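Long-range contacts in motility-associated killing factor MakB (Vibrio cholerae serotype O1, PDB 6W1W), which probably serves as one component of a three-part cytotoxin that resembles alpha-pore-forming toxins and breaches target-cell membranes: residues 172-177 / 233-238; 5-10 / 321-326; 49-54 / 140-145; 130-135 / 269-274. All blocks are in the same frame, centred on the assembly; numbering follows the deposited sequence.

Contact 1: residues 172-177 / 233-238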
loop_
_atom_site.group_PDB
_atom_site.type_symbol
_atom_site.label_atom_id
_atom_site.label_comp_id
_atom_site.label_asym_id
_atom_site.label_seq_id
_atom_site.Cartn_x
_atom_site.Cartn_y
_atom_site.Cartn_z
ATOM N N GLN A 172 -1.911 -7.585 -14.970
ATOM C CA GLN A 172 -2.805 -8.205 -13.997
ATOM C C GLN A 172 -2.512 -9.685 -13.771
ATOM O O GLN A 172 -2.797 -10.199 -12.684
ATOM C CB GLN A 172 -4.264 -8.036 -14.421
ATOM C CG GLN A 172 -5.259 -8.482 -13.359
ATOM C CD GLN A 172 -6.696 -8.306 -13.794
ATOM O OE1 GLN A 172 -7.519 -9.206 -13.639
ATOM N NE2 GLN A 172 -7.007 -7.136 -14.339
ATOM N N SER A 173 -1.951 -10.383 -14.763
ATOM C CA SER A 173 -1.613 -11.788 -14.556
ATOM C C SER A 173 -0.343 -11.939 -13.723
ATOM O O SER A 173 -0.243 -12.874 -12.918
ATOM C CB SER A 173 -1.482 -12.523 -15.897
ATOM O OG SER A 173 -0.274 -12.219 -16.569
ATOM N N ILE A 174 0.622 -11.027 -13.881
ATOM C CA ILE A 174 1.757 -10.996 -12.966
ATOM C C ILE A 174 1.303 -10.612 -11.566
ATOM O O ILE A 174 1.953 -10.969 -10.577
ATOM C CB ILE A 174 2.849 -10.031 -13.475
ATOM C CG1 ILE A 174 3.252 -10.390 -14.907
ATOM C CG2 ILE A 174 4.075 -10.052 -12.565
ATOM C CD1 ILE A 174 4.424 -9.584 -15.449
ATOM N N ALA A 175 0.182 -9.898 -11.454
ATOM C CA ALA A 175 -0.329 -9.526 -10.143
ATOM C C ALA A 175 -1.003 -10.702 -9.450
ATOM O O ALA A 175 -1.084 -10.725 -8.217
ATOM C CB ALA A 175 -1.307 -8.361 -10.276
ATOM N N SER A 176 -1.497 -11.682 -10.214
ATOM C CA SER A 176 -2.158 -12.828 -9.598
ATOM C C SER A 176 -1.166 -13.733 -8.882
ATOM O O SER A 176 -1.525 -14.371 -7.885
ATOM C CB SER A 176 -2.933 -13.618 -10.650
ATOM O OG SER A 176 -3.995 -12.839 -11.177
ATOM N N LEU A 177 0.080 -13.793 -9.359
ATOM C CA LEU A 177 1.091 -14.626 -8.719
ATOM C C LEU A 177 1.456 -14.142 -7.324
ATOM O O LEU A 177 2.099 -14.892 -6.580
ATOM C CB LEU A 177 2.353 -14.683 -9.579
ATOM C CG LEU A 177 2.135 -14.705 -11.092
ATOM C CD1 LEU A 177 3.464 -14.665 -11.832
ATOM C CD2 LEU A 177 1.319 -15.918 -11.507
ATOM N N LYS A 233 2.317 -19.583 -17.055
ATOM C CA LYS A 233 2.015 -19.676 -18.480
ATOM C C LYS A 233 1.087 -18.568 -18.956
ATOM O O LYS A 233 1.158 -18.173 -20.126
ATOM C CB LYS A 233 1.407 -21.040 -18.818
ATOM C CG LYS A 233 0.031 -21.278 -18.224
ATOM C CD LYS A 233 -0.524 -22.620 -18.672
ATOM C CE LYS A 233 0.397 -23.756 -18.269
ATOM N NZ LYS A 233 0.578 -23.820 -16.792
ATOM N N GLU A 234 0.215 -18.056 -18.087
ATOM C CA GLU A 234 -0.599 -16.909 -18.478
ATOM C C GLU A 234 0.273 -15.712 -18.829
ATOM O O GLU A 234 -0.018 -14.984 -19.785
ATOM C CB GLU A 234 -1.575 -16.537 -17.363
ATOM C CG GLU A 234 -2.623 -17.591 -17.076
ATOM C CD GLU A 234 -3.598 -17.153 -16.001
ATOM O OE1 GLU A 234 -3.433 -16.032 -15.467
ATOM O OE2 GLU A 234 -4.527 -17.933 -15.695
ATOM N N VAL A 235 1.352 -15.498 -18.070
ATOM C CA VAL A 235 2.264 -14.396 -18.364
ATOM C C VAL A 235 2.869 -14.564 -19.752
ATOM O O VAL A 235 2.994 -13.597 -20.513
ATOM C CB VAL A 235 3.355 -14.299 -17.281
ATOM C CG1 VAL A 235 4.365 -13.217 -17.640
ATOM C CG2 VAL A 235 2.733 -14.032 -15.921
ATOM N N GLN A 236 3.245 -15.792 -20.107
ATOM C CA GLN A 236 3.829 -16.038 -21.417
ATOM C C GLN A 236 2.808 -15.964 -22.546
ATOM O O GLN A 236 3.192 -15.718 -23.694
ATOM C CB GLN A 236 4.533 -17.394 -21.428
ATOM C CG GLN A 236 5.993 -17.332 -21.013
ATOM C CD GLN A 236 6.857 -16.599 -22.025
ATOM O OE1 GLN A 236 6.413 -16.280 -23.132
ATOM N NE2 GLN A 236 8.103 -16.328 -21.649
ATOM N N GLN A 237 1.523 -16.161 -22.248
ATOM C CA GLN A 237 0.490 -16.022 -23.272
ATOM C C GLN A 237 0.128 -14.564 -23.514
ATOM O O GLN A 237 -0.239 -14.198 -24.638
ATOM C CB GLN A 237 -0.760 -16.815 -22.882
ATOM C CG GLN A 237 -0.558 -18.329 -22.860
ATOM C CD GLN A 237 -1.763 -19.072 -22.307
ATOM O OE1 GLN A 237 -2.886 -18.564 -22.331
ATOM N NE2 GLN A 237 -1.532 -20.276 -21.799
ATOM N N ASP A 238 0.212 -13.727 -22.474
ATOM C CA ASP A 238 0.035 -12.290 -22.647
ATOM C C ASP A 238 1.264 -11.657 -23.287
ATOM O O ASP A 238 1.136 -10.755 -24.122
ATOM C CB ASP A 238 -0.270 -11.627 -21.303
ATOM C CG ASP A 238 -1.617 -12.050 -20.739
ATOM O OD1 ASP A 238 -2.493 -12.450 -21.536
ATOM O OD2 ASP A 238 -1.804 -11.977 -19.504
#

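Contact 2: residues 5-10 / 321-326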
loop_
_atom_site.group_PDB
_atom_site.type_symbol
_atom_site.label_atom_id
_atom_site.label_comp_id
_atom_site.label_asym_id
_atom_site.label_seq_id
_atom_site.Cartn_x
_atom_site.Cartn_y
_atom_site.Cartn_z
ATOM N N LEU A 5 -10.071 -4.322 29.806
ATOM C CA LEU A 5 -9.418 -3.129 29.265
ATOM C C LEU A 5 -8.550 -3.435 28.055
ATOM O O LEU A 5 -7.443 -2.905 27.934
ATOM C CB LEU A 5 -8.598 -2.456 30.363
ATOM C CG LEU A 5 -9.389 -1.816 31.490
ATOM C CD1 LEU A 5 -8.438 -1.212 32.506
ATOM C CD2 LEU A 5 -10.317 -0.761 30.917
ATOM N N SER A 6 -9.035 -4.284 27.158
ATOM C CA SER A 6 -8.323 -4.647 25.942
ATOM C C SER A 6 -9.345 -4.977 24.863
ATOM O O SER A 6 -10.481 -5.355 25.172
ATOM C CB SER A 6 -7.390 -5.842 26.180
ATOM O OG SER A 6 -8.111 -7.005 26.551
ATOM N N PRO A 7 -8.987 -4.823 23.595
ATOM C CA PRO A 7 -9.920 -5.167 22.516
ATOM C C PRO A 7 -9.976 -6.673 22.291
ATOM O O PRO A 7 -9.225 -7.449 22.882
ATOM C CB PRO A 7 -9.327 -4.454 21.302
ATOM C CG PRO A 7 -7.865 -4.386 21.590
ATOM C CD PRO A 7 -7.735 -4.243 23.082
ATOM N N ASN A 8 -10.897 -7.079 21.420
ATOM C CA ASN A 8 -10.948 -8.468 20.973
ATOM C C ASN A 8 -9.717 -8.746 20.118
ATOM O O ASN A 8 -9.588 -8.210 19.012
ATOM C CB ASN A 8 -12.231 -8.738 20.193
ATOM C CG ASN A 8 -12.342 -10.182 19.739
ATOM O OD1 ASN A 8 -11.817 -10.555 18.690
ATOM N ND2 ASN A 8 -13.037 -11.000 20.521
ATOM N N VAL A 9 -8.814 -9.588 20.631
ATOM C CA VAL A 9 -7.500 -9.754 20.013
ATOM C C VAL A 9 -7.634 -10.217 18.570
ATOM O O VAL A 9 -6.845 -9.823 17.702
ATOM C CB VAL A 9 -6.640 -10.728 20.838
ATOM C CG1 VAL A 9 -5.187 -10.674 20.372
ATOM C CG2 VAL A 9 -6.751 -10.408 22.321
ATOM N N ASP A 10 -8.636 -11.048 18.285
ATOM C CA ASP A 10 -8.863 -11.471 16.910
ATOM C C ASP A 10 -9.316 -10.296 16.048
ATOM O O ASP A 10 -8.741 -10.038 14.984
ATOM C CB ASP A 10 -9.881 -12.612 16.871
ATOM C CG ASP A 10 -9.329 -13.858 16.202
ATOM O OD1 ASP A 10 -8.705 -13.733 15.127
ATOM O OD2 ASP A 10 -9.509 -14.963 16.760
ATOM N N ALA A 321 -2.271 -9.309 29.236
ATOM C CA ALA A 321 -1.815 -10.439 28.434
ATOM C C ALA A 321 -2.310 -10.341 26.999
ATOM O O ALA A 321 -1.634 -10.811 26.076
ATOM C CB ALA A 321 -2.271 -11.754 29.063
ATOM N N SER A 322 -3.482 -9.736 26.793
ATOM C CA SER A 322 -3.983 -9.515 25.442
ATOM C C SER A 322 -3.249 -8.376 24.746
ATOM O O SER A 322 -3.073 -8.413 23.523
ATOM C CB SER A 322 -5.485 -9.234 25.478
ATOM O OG SER A 322 -6.195 -10.328 26.027
ATOM N N TRP A 323 -2.820 -7.359 25.499
ATOM C CA TRP A 323 -1.999 -6.310 24.905
ATOM C C TRP A 323 -0.625 -6.836 24.521
ATOM O O TRP A 323 -0.039 -6.372 23.534
ATOM C CB TRP A 323 -1.870 -5.117 25.857
ATOM C CG TRP A 323 -3.111 -4.295 25.880
ATOM C CD1 TRP A 323 -4.029 -4.213 26.886
ATOM C CD2 TRP A 323 -3.598 -3.463 24.823
ATOM N NE1 TRP A 323 -5.052 -3.373 26.524
ATOM C CE2 TRP A 323 -4.811 -2.900 25.260
ATOM C CE3 TRP A 323 -3.123 -3.137 23.550
ATOM C CZ2 TRP A 323 -5.551 -2.024 24.471
ATOM C CZ3 TRP A 323 -3.862 -2.270 22.769
ATOM C CH2 TRP A 323 -5.061 -1.725 23.232
ATOM N N LYS A 324 -0.102 -7.803 25.276
ATOM C CA LYS A 324 1.175 -8.407 24.912
ATOM C C LYS A 324 1.065 -9.147 23.586
ATOM O O LYS A 324 2.001 -9.127 22.778
ATOM C CB LYS A 324 1.652 -9.345 26.022
ATOM C CG LYS A 324 3.104 -9.791 25.883
ATOM C CD LYS A 324 4.047 -8.597 25.833
ATOM C CE LYS A 324 5.507 -9.030 25.810
ATOM N NZ LYS A 324 5.828 -9.876 24.628
ATOM N N THR A 325 -0.079 -9.792 23.339
ATOM C CA THR A 325 -0.293 -10.461 22.059
ATOM C C THR A 325 -0.363 -9.450 20.919
ATOM O O THR A 325 0.192 -9.682 19.838
ATOM C CB THR A 325 -1.569 -11.310 22.117
ATOM O OG1 THR A 325 -1.482 -12.256 23.195
ATOM C CG2 THR A 325 -1.770 -12.067 20.814
ATOM N N ILE A 326 -1.027 -8.313 21.148
ATOM C CA ILE A 326 -1.139 -7.298 20.106
ATOM C C ILE A 326 0.202 -6.607 19.886
ATOM O O ILE A 326 0.589 -6.322 18.747
ATOM C CB ILE A 326 -2.251 -6.290 20.454
ATOM C CG1 ILE A 326 -3.596 -7.010 20.560
ATOM C CG2 ILE A 326 -2.323 -5.183 19.411
ATOM C CD1 ILE A 326 -4.767 -6.092 20.754
#

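Contact 3: residues 49-54 / 140-145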
loop_
_atom_site.group_PDB
_atom_site.type_symbol
_atom_site.label_atom_id
_atom_site.label_comp_id
_atom_site.label_asym_id
_atom_site.label_seq_id
_atom_site.Cartn_x
_atom_site.Cartn_y
_atom_site.Cartn_z
ATOM N N VAL A 49 5.915 14.813 -25.498
ATOM C CA VAL A 49 6.706 15.765 -24.722
ATOM C C VAL A 49 5.882 16.293 -23.557
ATOM O O VAL A 49 6.394 16.495 -22.449
ATOM C CB VAL A 49 7.216 16.908 -25.622
ATOM C CG1 VAL A 49 8.171 17.814 -24.854
ATOM C CG2 VAL A 49 7.896 16.349 -26.862
ATOM N N GLU A 50 4.582 16.495 -23.788
ATOM C CA GLU A 50 3.680 16.887 -22.713
ATOM C C GLU A 50 3.564 15.788 -21.661
ATOM O O GLU A 50 3.540 16.075 -20.458
ATOM C CB GLU A 50 2.310 17.230 -23.298
ATOM C CG GLU A 50 1.373 17.957 -22.350
ATOM C CD GLU A 50 0.112 18.433 -23.043
ATOM O OE1 GLU A 50 0.209 19.327 -23.912
ATOM O OE2 GLU A 50 -0.976 17.906 -22.727
ATOM N N VAL A 51 3.507 14.526 -22.091
ATOM C CA VAL A 51 3.336 13.426 -21.144
ATOM C C VAL A 51 4.586 13.250 -20.290
ATOM O O VAL A 51 4.499 12.996 -19.082
ATOM C CB VAL A 51 2.961 12.130 -21.890
ATOM C CG1 VAL A 51 3.354 10.906 -21.091
ATOM C CG2 VAL A 51 1.473 12.103 -22.162
ATOM N N ARG A 52 5.767 13.385 -20.900
ATOM C CA ARG A 52 7.007 13.279 -20.139
ATOM C C ARG A 52 7.059 14.320 -19.031
ATOM O O ARG A 52 7.497 14.027 -17.911
ATOM C CB ARG A 52 8.214 13.432 -21.063
ATOM C CG ARG A 52 9.179 12.261 -21.042
ATOM C CD ARG A 52 10.389 12.517 -21.932
ATOM N NE ARG A 52 10.018 13.167 -23.185
ATOM C CZ ARG A 52 9.512 12.533 -24.238
ATOM N NH1 ARG A 52 9.205 13.207 -25.335
ATOM N NH2 ARG A 52 9.311 11.224 -24.192
ATOM N N SER A 53 6.608 15.541 -19.324
ATOM C CA SER A 53 6.601 16.592 -18.314
ATOM C C SER A 53 5.656 16.255 -17.171
ATOM O O SER A 53 6.022 16.383 -15.999
ATOM C CB SER A 53 6.216 17.926 -18.949
ATOM O OG SER A 53 7.198 18.331 -19.883
ATOM N N ARG A 54 4.437 15.812 -17.489
ATOM C CA ARG A 54 3.446 15.597 -16.442
ATOM C C ARG A 54 3.766 14.394 -15.563
ATOM O O ARG A 54 3.252 14.313 -14.442
ATOM C CB ARG A 54 2.058 15.467 -17.061
ATOM C CG ARG A 54 1.754 16.582 -18.037
ATOM C CD ARG A 54 0.280 16.914 -18.124
ATOM N NE ARG A 54 0.041 17.901 -19.173
ATOM C CZ ARG A 54 -1.117 18.520 -19.373
ATOM N NH1 ARG A 54 -2.155 18.264 -18.592
ATOM N NH2 ARG A 54 -1.233 19.402 -20.358
ATOM N N GLU A 140 -5.054 12.719 -13.801
ATOM C CA GLU A 140 -5.979 13.289 -14.779
ATOM C C GLU A 140 -5.261 14.179 -15.785
ATOM O O GLU A 140 -5.718 14.329 -16.925
ATOM C CB GLU A 140 -7.077 14.076 -14.062
ATOM C CG GLU A 140 -8.167 14.614 -14.981
ATOM C CD GLU A 140 -9.184 15.463 -14.244
ATOM O OE1 GLU A 140 -9.164 15.461 -12.994
ATOM O OE2 GLU A 140 -9.999 16.134 -14.913
ATOM N N LEU A 141 -4.137 14.775 -15.385
ATOM C CA LEU A 141 -3.343 15.549 -16.331
ATOM C C LEU A 141 -2.712 14.644 -17.377
ATOM O O LEU A 141 -2.731 14.957 -18.574
ATOM C CB LEU A 141 -2.272 16.347 -15.590
ATOM C CG LEU A 141 -2.765 17.483 -14.694
ATOM C CD1 LEU A 141 -1.580 18.137 -14.011
ATOM C CD2 LEU A 141 -3.575 18.508 -15.487
ATOM N N LEU A 142 -2.150 13.515 -16.942
ATOM C CA LEU A 142 -1.619 12.537 -17.886
ATOM C C LEU A 142 -2.732 11.940 -18.736
ATOM O O LEU A 142 -2.598 11.823 -19.959
ATOM C CB LEU A 142 -0.868 11.445 -17.133
ATOM C CG LEU A 142 0.553 11.819 -16.716
ATOM C CD1 LEU A 142 1.082 10.850 -15.680
ATOM C CD2 LEU A 142 1.455 11.847 -17.941
ATOM N N ALA A 143 -3.843 11.562 -18.097
ATOM C CA ALA A 143 -4.980 11.007 -18.824
ATOM C C ALA A 143 -5.440 11.953 -19.924
ATOM O O ALA A 143 -5.646 11.540 -21.071
ATOM C CB ALA A 143 -6.125 10.711 -17.857
ATOM N N SER A 144 -5.607 13.234 -19.586
ATOM C CA SER A 144 -6.000 14.219 -20.587
ATOM C C SER A 144 -4.928 14.374 -21.660
ATOM O O SER A 144 -5.244 14.590 -22.837
ATOM C CB SER A 144 -6.291 15.558 -19.906
ATOM O OG SER A 144 -6.684 16.550 -20.843
ATOM N N SER A 145 -3.654 14.232 -21.279
ATOM C CA SER A 145 -2.560 14.494 -22.209
ATOM C C SER A 145 -2.409 13.371 -23.235
ATOM O O SER A 145 -2.178 13.641 -24.421
ATOM C CB SER A 145 -1.262 14.707 -21.433
ATOM O OG SER A 145 -0.256 15.255 -22.263
#

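Contact 4: residues 130-135 / 269-274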
loop_
_atom_site.group_PDB
_atom_site.type_symbol
_atom_site.label_atom_id
_atom_site.label_comp_id
_atom_site.label_asym_id
_atom_site.label_seq_id
_atom_site.Cartn_x
_atom_site.Cartn_y
_atom_site.Cartn_z
ATOM N N LYS A 130 -5.190 13.685 1.448
ATOM C CA LYS A 130 -4.652 14.747 0.611
ATOM C C LYS A 130 -3.800 14.181 -0.521
ATOM O O LYS A 130 -3.935 14.605 -1.675
ATOM C CB LYS A 130 -3.851 15.733 1.461
ATOM C CG LYS A 130 -3.597 17.061 0.769
ATOM C CD LYS A 130 -2.757 17.984 1.628
ATOM C CE LYS A 130 -1.429 17.338 1.976
ATOM N NZ LYS A 130 -0.526 18.259 2.720
ATOM N N SER A 131 -2.940 13.208 -0.217
ATOM C CA SER A 131 -2.108 12.594 -1.247
ATOM C C SER A 131 -2.918 11.756 -2.231
ATOM O O SER A 131 -2.467 11.536 -3.363
ATOM C CB SER A 131 -1.024 11.736 -0.599
ATOM O OG SER A 131 -1.591 10.819 0.316
ATOM N N TYR A 132 -4.100 11.277 -1.833
ATOM C CA TYR A 132 -4.978 10.623 -2.797
ATOM C C TYR A 132 -5.445 11.612 -3.858
ATOM O O TYR A 132 -5.311 11.363 -5.063
ATOM C CB TYR A 132 -6.179 9.987 -2.092
ATOM C CG TYR A 132 -7.274 9.544 -3.046
ATOM C CD1 TYR A 132 -7.134 8.390 -3.811
ATOM C CD2 TYR A 132 -8.446 10.282 -3.182
ATOM C CE1 TYR A 132 -8.127 7.985 -4.684
ATOM C CE2 TYR A 132 -9.445 9.884 -4.053
ATOM C CZ TYR A 132 -9.280 8.736 -4.801
ATOM O OH TYR A 132 -10.269 8.337 -5.666
ATOM N N ASN A 133 -5.990 12.753 -3.421
ATOM C CA ASN A 133 -6.460 13.766 -4.361
ATOM C C ASN A 133 -5.309 14.356 -5.163
ATOM O O ASN A 133 -5.482 14.709 -6.337
ATOM C CB ASN A 133 -7.207 14.872 -3.615
ATOM C CG ASN A 133 -8.481 14.378 -2.953
ATOM O OD1 ASN A 133 -8.663 14.523 -1.742
ATOM N ND2 ASN A 133 -9.376 13.802 -3.747
ATOM N N GLN A 134 -4.131 14.471 -4.548
ATOM C CA GLN A 134 -2.953 14.914 -5.281
ATOM C C GLN A 134 -2.581 13.921 -6.375
ATOM O O GLN A 134 -2.330 14.310 -7.522
ATOM C CB GLN A 134 -1.792 15.130 -4.308
ATOM C CG GLN A 134 -1.887 16.442 -3.556
ATOM C CD GLN A 134 -2.214 17.587 -4.491
ATOM O OE1 GLN A 134 -3.338 18.094 -4.512
ATOM N NE2 GLN A 134 -1.233 17.988 -5.292
ATOM N N ALA A 135 -2.559 12.625 -6.039
ATOM C CA ALA A 135 -2.279 11.597 -7.038
ATOM C C ALA A 135 -3.372 11.546 -8.098
ATOM O O ALA A 135 -3.089 11.342 -9.284
ATOM C CB ALA A 135 -2.120 10.239 -6.359
ATOM N N MET A 269 -4.297 1.506 -9.305
ATOM C CA MET A 269 -3.427 1.422 -8.139
ATOM C C MET A 269 -3.795 2.477 -7.104
ATOM O O MET A 269 -3.797 2.197 -5.898
ATOM C CB MET A 269 -1.968 1.578 -8.564
ATOM C CG MET A 269 -0.964 0.785 -7.743
ATOM S SD MET A 269 0.682 0.808 -8.506
ATOM C CE MET A 269 0.277 0.639 -10.248
ATOM N N SER A 270 -4.103 3.701 -7.555
ATOM C CA SER A 270 -4.425 4.775 -6.622
ATOM C C SER A 270 -5.742 4.530 -5.904
ATOM O O SER A 270 -5.908 4.974 -4.764
ATOM C CB SER A 270 -4.476 6.119 -7.348
ATOM O OG SER A 270 -3.178 6.547 -7.721
ATOM N N GLU A 271 -6.688 3.830 -6.539
ATOM C CA GLU A 271 -7.964 3.565 -5.881
ATOM C C GLU A 271 -7.827 2.653 -4.669
ATOM O O GLU A 271 -8.807 2.476 -3.938
ATOM C CB GLU A 271 -8.963 2.969 -6.874
ATOM C CG GLU A 271 -9.197 3.809 -8.125
ATOM C CD GLU A 271 -9.794 5.184 -7.840
ATOM O OE1 GLU A 271 -10.302 5.415 -6.721
ATOM O OE2 GLU A 271 -9.764 6.038 -8.754
ATOM N N GLU A 272 -6.648 2.072 -4.437
ATOM C CA GLU A 272 -6.385 1.358 -3.197
ATOM C C GLU A 272 -6.156 2.301 -2.026
ATOM O O GLU A 272 -6.205 1.854 -0.874
ATOM C CB GLU A 272 -5.180 0.427 -3.369
ATOM C CG GLU A 272 -5.347 -0.603 -4.490
ATOM C CD GLU A 272 -6.575 -1.487 -4.311
ATOM O OE1 GLU A 272 -6.738 -2.073 -3.218
ATOM O OE2 GLU A 272 -7.381 -1.587 -5.261
ATOM N N PHE A 273 -5.911 3.589 -2.293
ATOM C CA PHE A 273 -5.871 4.580 -1.222
ATOM C C PHE A 273 -7.218 4.686 -0.517
ATOM O O PHE A 273 -7.273 4.879 0.703
ATOM C CB PHE A 273 -5.477 5.952 -1.773
ATOM C CG PHE A 273 -4.005 6.125 -2.032
ATOM C CD1 PHE A 273 -3.440 5.716 -3.234
ATOM C CD2 PHE A 273 -3.192 6.736 -1.089
ATOM C CE1 PHE A 273 -2.088 5.890 -3.483
ATOM C CE2 PHE A 273 -1.837 6.915 -1.329
ATOM C CZ PHE A 273 -1.283 6.489 -2.529
ATOM N N LEU A 274 -8.315 4.569 -1.271
ATOM C CA LEU A 274 -9.642 4.795 -0.708
ATOM C C LEU A 274 -10.000 3.790 0.379
ATOM O O LEU A 274 -10.887 4.067 1.195
ATOM C CB LEU A 274 -10.699 4.755 -1.813
ATOM C CG LEU A 274 -10.778 5.973 -2.738
ATOM C CD1 LEU A 274 -11.812 5.744 -3.827
ATOM C CD2 LEU A 274 -11.104 7.227 -1.942
#

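Contact 1: residues 172-177 / 233-238
Val235 turns its CG2 methyl into the face of segment 172-177, and this one methyl carries most of the close packing. It lies 3.6 Å from Ser173 OG and 3.8 Å from Ile174 CG1, with the Ile174 and Val235 side chains crossing at about a right angle. Leu177 adds CD1, 4.2 Å from Val235 CG2. Because Val235 CG1 takes the position anti to the backbone N (chi1 176°), CG2 is the branch left facing Ser173. Asp238 OD2 comes closer still, 3.3 Å from Ser173 OG. The Ser173 hydroxyl bonds back to the carbonyl of Leu170, one turn earlier, which satisfies a buried polar atom within its own helix. Asp238 also has Glu166 close by, a like charge that might raise the proton affinity of either acid. Toward solvent the contact loosens: Glu234 stretches an extended chain past Ser173 and brings OE1 only within 4.0 Å of Ser173 CB. Helix 172-176 and helix 233-238 run antiparallel at 171°, their axes 9.0 Å apart. Between them the chain passes through the hairpin of strands 193-203 and 209-220, then helix 225-230, whose Ile229 touches both Ile174 and Leu177.

Contact 2: residues 5-10 / 321-326
Trp323 reaches across to the N-terminal segment at Leu5, Ser6 and Pro7. From CB, the side chain leaves with CG anti to the carbonyl carbon (chi1 -76°), and the ring then swings toward segment 5-10. Ser6 CB lies obliquely by its pyrrole side, 3.4 Å from Trp323 NE1 and a little farther from Trp323 CD1. Trp323 NE1 gives a nearly straight hydrogen bond to Leu5 O, 2.8 Å long with an N-H...O angle of 170°; the acceptor lies almost in the indole plane and is met on a lone pair in its own carbonyl plane. Farther out, Pro7 CD rests over one face, toward the rim, 3.4 Å from Trp323 CZ2 and 3.7 Å from Trp323 CH2, the two side chains crossing at about a right angle. Beyond Pro7 the chain enters helix 9-35 with Asn8 as N-cap, so the contact ties the start of the first long helix of the bundle to helix 316-333 near the C-terminus. Pro7 CG also touches Ile326 CD1 at 3.6 Å. Val9 sets CG2 3.6 Å from Ser322 CB and CG1 3.7 Å from Thr325 CG2. Ser322 OG itself bonds to Ile318 O, and Tyr83 and Phe87 of helix 69-90 meet the indole as well.

Contact 3: residues 49-54 / 140-145
Glu50 OE2 is gripped twice: Ser145 OG donates a hydrogen bond of 2.8 Å to it from the opposite helix, and Arg54 NH2 forms a salt bridge of 2.8 Å to the same OE2 from one turn along its own helix. The hydroxyl comes from above the carboxylate plane, 36° out of it. Glu50 gets there on an extended chain, with CG anti to the backbone N (chi1 -166°). Around this polar group, the Arg54 guanidinium has Ser145 over one face and Leu141 CB at an edge; its NH1 lies 3.4 Å from Leu141 CD2. The aliphatic start of Arg54 belongs to the apolar side, where Leu142 CD2 sits 3.8 Å from Arg54 CB and 3.8 Å from Val51 CG1. Val51 and Leu142 cross at about a right angle, and Val51 CG2 backs the serine hydroxyl at 3.6 Å from Ser145 OG. Farther out, Leu142 also packs on Thr55 and Leu58 of helix 46-66, while Ile38 of the preceding loop covers Val51. The segments run antiparallel at 173° with axes 9.4 Å apart, a geometry typical of the long, nearly aligned helices of an elongated bundle such as those of alpha-pore-forming toxins.

Contact 4: residues 130-135 / 269-274
Tyr132 OH donates a hydrogen bond of 3.1 Å to Glu271 OE1, approaching on the syn side of the carboxylate but tilted out of its plane. Ring and carboxylate planes stand 72° apart. The other oxygen, Glu271 OE2, forms a salt bridge with Lys136, so the acid is held at both oxygens and its rotation is probably fixed; the lysine may also favour its charged state. Glu271 bends at its second torsion, which folds the acid back toward the tyrosine although its CB starts out away from segment 130-135. The tyrosine ring is placed by its first torsion, CG anti to the backbone N (chi1 168°), and reaches over to the turn at Ser270-Phe273 and to Leu274. Over one of its faces Leu274 makes a CH-pi contact, CD2 standing 3.9 Å from the Tyr132 ring centroid and 22° off the normal. At the ring edge, in plane, is Ser270 O, 3.7 Å from Tyr132 CE1. That carbonyl also accepts the 2.8 Å bond from Phe273 N that closes a type I turn. Nearer the helix backbone, Phe273 CB touches Tyr132 CD1 at 3.6 Å, where the backbones come nearest. Ala135 CB faces Ser270 OG, a hydroxyl bonded to Glu139 one turn further along helix 100-151. Ile26 of helix 9-35 touches Phe273, and Tyr29 touches both Ala135 and Ser270. The tyrosine thus packs against the break between helices 251-270 and 276-302, an interruption that a beta turn makes within a long helical bundle.

Contacts 3 and 4 share helix 100-151, with centres 18 Å apart: contact 3 pairs it with helix 46-66 and contact 4 with the break after helix 251-270. Contact 4 lies nearest the centre of the chain, about 10 Å away, whereas the other three lie more than 20 Å out. Contacts 2 and 3 sit on opposite sides of that centre, 49 Å apart, so between them they span much of the bundle. All four are partly buried, yet their chemistry differs. In contacts 3 and 4 a glutamate holds the polar bonding across the interface; contact 2 uses an indole N-H on a backbone carbonyl; contact 1, beside the strands, rests mainly on one valine methyl.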